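PDB 6RB7: putative N-acetylneuraminate lyase from [Ruminococcus] gnavus ATCC 29149, which belongs to the dihydrodipicolinate synthetase family, whose chains fold as parallel (beta/alpha)8 barrels, and is found here as an assembly of four subunits. Local coordinates for residues A[47-50]-A[54-57]; A[89-94]-A[305-310]. One frame throughout, in Å; residues are numbered along the deposited sequence. Where two conformers were deposited one is given.

Contact 1 (A[47-50]-A[54-57])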
# COMPACT_ATOMS: atom_id res chain seq x y z
N ALA A 47 25.28 -16.14 -4.34
CA ALA A 47 25.45 -16.89 -5.61
C ALA A 47 26.88 -16.74 -6.09
O ALA A 47 27.34 -15.62 -6.26
CB ALA A 47 24.46 -16.47 -6.65
N CYS A 48 27.56 -17.86 -6.32
CA CYS A 48 28.97 -17.87 -6.78
C CYS A 48 28.99 -18.42 -8.21
O CYS A 48 28.69 -19.63 -8.41
CB CYS A 48 29.81 -18.75 -5.88
SG CYS A 48 29.86 -18.18 -4.16
N TYR A 49 29.34 -17.56 -9.16
CA TYR A 49 29.33 -17.92 -10.58
C TYR A 49 30.74 -17.90 -11.16
O TYR A 49 31.63 -17.23 -10.65
CB TYR A 49 28.46 -16.97 -11.40
CG TYR A 49 27.04 -16.81 -10.91
CD1 TYR A 49 26.11 -17.82 -11.03
CD2 TYR A 49 26.62 -15.58 -10.43
CE1 TYR A 49 24.79 -17.65 -10.63
CE2 TYR A 49 25.30 -15.39 -10.03
CZ TYR A 49 24.39 -16.41 -10.17
OH TYR A 49 23.09 -16.27 -9.74
N ASP A 50 30.88 -18.70 -12.22
CA ASP A 50 32.10 -18.66 -13.05
C ASP A 50 31.97 -17.51 -14.06
O ASP A 50 30.99 -16.77 -14.05
CB ASP A 50 32.35 -20.04 -13.67
CG ASP A 50 31.35 -20.50 -14.72
OD1 ASP A 50 30.57 -19.62 -15.26
OD2 ASP A 50 31.28 -21.74 -14.96
N ASN A 54 27.65 -19.56 -14.93
CA ASN A 54 27.11 -20.79 -14.33
C ASN A 54 27.56 -20.86 -12.88
O ASN A 54 28.56 -20.22 -12.55
CB ASN A 54 27.49 -22.06 -15.09
CG ASN A 54 26.68 -22.10 -16.37
OD1 ASN A 54 27.28 -22.04 -17.44
ND2 ASN A 54 25.34 -22.11 -16.25
N ILE A 55 26.91 -21.70 -12.07
CA ILE A 55 27.34 -21.92 -10.67
C ILE A 55 28.76 -22.48 -10.72
O ILE A 55 29.03 -23.42 -11.52
CB ILE A 55 26.39 -22.84 -9.88
CG1 ILE A 55 25.00 -22.19 -9.69
CG2 ILE A 55 27.02 -23.21 -8.56
CD1 ILE A 55 25.03 -20.92 -8.94
N SER A 56 29.64 -21.89 -9.92
CA SER A 56 31.05 -22.33 -9.80
C SER A 56 31.20 -23.21 -8.56
O SER A 56 31.20 -22.71 -7.42
CB SER A 56 31.95 -21.14 -9.73
OG SER A 56 33.28 -21.56 -9.48
N PRO A 57 31.44 -24.53 -8.71
CA PRO A 57 31.75 -25.36 -7.54
C PRO A 57 32.93 -24.80 -6.73
O PRO A 57 32.85 -24.73 -5.48
CB PRO A 57 32.05 -26.72 -8.16
CG PRO A 57 31.19 -26.72 -9.39
CD PRO A 57 31.32 -25.32 -9.95
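Y49 and I55 face each other as a single antiparallel, non-hydrogen-bonded pair, with 4.5 Å between their CA atoms, where the chain doubles back between strand 41-43 and helix 57-70 of the barrel. Two backbone hydrogen bonds frame the pair. S56 N donates to C48 O at 2.9 Å in a nearly straight bond (177°), and D50 N donates to N54 O at 2.8 Å. The same two carbonyls also receive CA-H groups: C48 O is approached by I55 CA, and N54 O by Y49 CA at 3.1 Å.

A side-chain bond closes the loop where the chain reverses, between D50 and N54. D50 holds its CG between its own N and carbonyl carbon (chi1 69°), which brings OD1 back to N54 N at 2.9 Å. The amide reaches that oxygen from above the carboxylate plane, and the bond is clearly bent. The N54 side chain also packs on K119 of a second subunit.

The apolar contact is made by one branch of I55. Its CD1 comes obliquely to Y49 CE1 at 3.7 Å, while N54 O sits beside the ring edge, near the ring plane. The ring is held at its far end too, since Y49 OH is hydrogen-bonded to E83.

S56 CB lies against the backbone of Y49 and D50, 3.6 Å from D50 N. S56 is the N-cap residue of helix 57-70: its OG, anti to the backbone N (chi1 174°), is turned away from this pair and caps G59 N. The turn is therefore secured by main-chain polar groups plus one carboxylate, so that the start of the helix is tied directly to the segment arriving from the first barrel strand.

Contact 2 (A[89-94]-A[305-310])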
# COMPACT_ATOMS: atom_id res chain seq x y z
N VAL A 89 16.61 -25.59 -10.26
CA VAL A 89 16.76 -26.66 -9.24
C VAL A 89 18.18 -27.19 -9.31
O VAL A 89 18.82 -27.34 -8.26
CB VAL A 89 15.69 -27.73 -9.44
CG1 VAL A 89 16.00 -28.96 -8.65
CG2 VAL A 89 14.30 -27.17 -9.09
N GLU A 90 18.68 -27.49 -10.50
CA GLU A 90 20.06 -28.06 -10.64
C GLU A 90 21.10 -27.08 -10.09
O GLU A 90 21.97 -27.52 -9.35
CB GLU A 90 20.30 -28.43 -12.10
CG GLU A 90 21.69 -28.95 -12.34
CD GLU A 90 21.92 -30.40 -11.95
OE1 GLU A 90 21.01 -31.05 -11.31
OE2 GLU A 90 23.00 -30.93 -12.33
N ASP A 91 20.98 -25.78 -10.39
CA ASP A 91 21.90 -24.75 -9.86
C ASP A 91 21.92 -24.84 -8.33
O ASP A 91 23.00 -24.82 -7.70
CB ASP A 91 21.43 -23.35 -10.26
CG ASP A 91 21.59 -22.94 -11.72
OD1 ASP A 91 22.45 -23.57 -12.42
OD2 ASP A 91 20.84 -22.00 -12.15
N ARG A 92 20.73 -24.89 -7.73
CA ARG A 92 20.61 -24.84 -6.26
C ARG A 92 21.16 -26.13 -5.63
O ARG A 92 21.73 -26.07 -4.51
CB ARG A 92 19.17 -24.54 -5.87
CG ARG A 92 18.82 -23.10 -6.24
CD ARG A 92 17.34 -22.80 -6.15
NE ARG A 92 16.83 -22.75 -4.79
CZ ARG A 92 15.62 -22.29 -4.48
NH1 ARG A 92 14.80 -21.89 -5.44
NH2 ARG A 92 15.26 -22.24 -3.20
N LYS A 93 20.99 -27.26 -6.29
CA LYS A 93 21.60 -28.51 -5.81
C LYS A 93 23.13 -28.40 -5.84
O LYS A 93 23.76 -28.77 -4.84
CB LYS A 93 21.16 -29.68 -6.68
CG LYS A 93 19.74 -30.12 -6.46
CD LYS A 93 19.39 -31.31 -7.32
CE LYS A 93 17.99 -31.82 -7.11
NZ LYS A 93 17.68 -32.94 -8.05
N ILE A 94 23.69 -27.88 -6.92
CA ILE A 94 25.15 -27.72 -7.05
C ILE A 94 25.67 -26.80 -5.93
O ILE A 94 26.67 -27.13 -5.27
CB ILE A 94 25.54 -27.26 -8.45
CG1 ILE A 94 25.20 -28.39 -9.45
CG2 ILE A 94 27.01 -26.87 -8.48
CD1 ILE A 94 25.26 -27.96 -10.87
N ALA A 305 29.54 -12.38 -11.26
CA ALA A 305 28.62 -11.23 -11.45
C ALA A 305 27.33 -11.55 -10.69
O ALA A 305 27.27 -12.51 -9.91
CB ALA A 305 28.34 -11.10 -12.93
N VAL A 306 26.32 -10.75 -10.92
CA VAL A 306 24.95 -11.10 -10.49
C VAL A 306 24.18 -11.56 -11.73
O VAL A 306 24.50 -11.15 -12.87
CB VAL A 306 24.21 -9.95 -9.79
CG1 VAL A 306 24.80 -9.70 -8.41
CG2 VAL A 306 24.15 -8.69 -10.61
N ARG A 307 23.19 -12.42 -11.51
CA ARG A 307 22.43 -12.99 -12.65
C ARG A 307 21.37 -12.01 -13.12
O ARG A 307 20.58 -11.50 -12.30
CB ARG A 307 21.84 -14.34 -12.27
CG ARG A 307 21.09 -14.98 -13.43
CD ARG A 307 20.82 -16.46 -13.20
NE ARG A 307 22.06 -17.21 -13.38
CZ ARG A 307 22.10 -18.53 -13.24
NH1 ARG A 307 21.02 -19.19 -12.86
NH2 ARG A 307 23.24 -19.19 -13.43
N GLU A 308 21.30 -11.80 -14.43
CA GLU A 308 20.24 -10.97 -15.04
C GLU A 308 18.90 -11.60 -14.73
O GLU A 308 18.73 -12.81 -14.87
CB GLU A 308 20.49 -10.82 -16.54
CG GLU A 308 21.68 -9.92 -16.83
CD GLU A 308 21.79 -9.32 -18.22
OE1 GLU A 308 20.75 -8.99 -18.82
OE2 GLU A 308 22.93 -9.16 -18.68
N PRO A 309 17.85 -10.83 -14.36
CA PRO A 309 17.84 -9.37 -14.52
C PRO A 309 18.46 -8.44 -13.49
O PRO A 309 18.34 -7.22 -13.66
CB PRO A 309 16.32 -9.11 -14.61
CG PRO A 309 15.73 -10.17 -13.69
CD PRO A 309 16.55 -11.39 -14.02
N LEU A 310 19.10 -8.96 -12.47
CA LEU A 310 19.77 -8.04 -11.52
C LEU A 310 20.78 -7.23 -12.32
O LEU A 310 21.53 -7.79 -13.14
CB LEU A 310 20.46 -8.82 -10.42
CG LEU A 310 19.55 -9.63 -9.51
CD1 LEU A 310 20.39 -10.35 -8.48
CD2 LEU A 310 18.52 -8.72 -8.85
O HOH W 1 24.13 -21.84 -13.60
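A partly buried salt bridge joins the first turn of helix 89-103, one of the outer helices of the (beta/alpha)8 barrel, to the loop between helices 287-299 and 317-335: D91 on the helix meets R307 on the loop. The two backbones stay well apart, with 12.1 Å between the CA atoms of D91 and R307, and the side chains bridge the gap from opposite directions.

The direct link is R307 NH1 to D91 OD2, 2.9 Å long and close to straight at 165°. The oxygen lies in the guanidinium plane, at its edge, yet the arginine reaches it from above the carboxylate plane; the two flat groups are turned 60° apart, so they do not form the coplanar two-pronged pair. The second prong is supplied by water 1, which accepts from R307 NH2 at 2.8 Å and donates to D91 OD1 at 2.7 Å.

R307 gets there with CG anti to its backbone N and a bend at chi3 (-75°). Further hydrogen bonds fix the rotation of its guanidinium: NH1 also donates to Y86 O and NH2 to G53 O, so each terminal nitrogen has two acceptors. Its backbone N is bonded to E83, and its side chain packs on K119 of a second subunit. On the helix side, S88 OG accepts a hydrogen bond from the backbone N of D91, and the nearby helix start would probably favour the negative charge of the carboxylate.

From R307 to L310 the loop makes a type VI turn about the cis peptide bond before P309, closed by L310 N donating to R307 O at 2.9 Å.

How the contacts relate
The centres of contacts 1 and 2 are 8 Å apart, and their residues touch at several points. The Y49 ring runs along segment 305-310, with CD2 3.2 Å from A305 O and OH 3.4 Å from R307 CB, while I55 packs on helix 89-103 through CG1 to D91 CB (3.8 Å) and CG2 to I94 CG2 (3.7 Å). E83 serves both contacts, bonding Y49 OH and the R307 backbone N, and G53, inside the turn of contact 1, offers its carbonyl to R307. The Y49 side chain is about 14 Å, and that of R307 about 12 Å, from a bound magnesium ion in each case. Bicine is bound by A260, G261 and K262, none of which belongs to either contact.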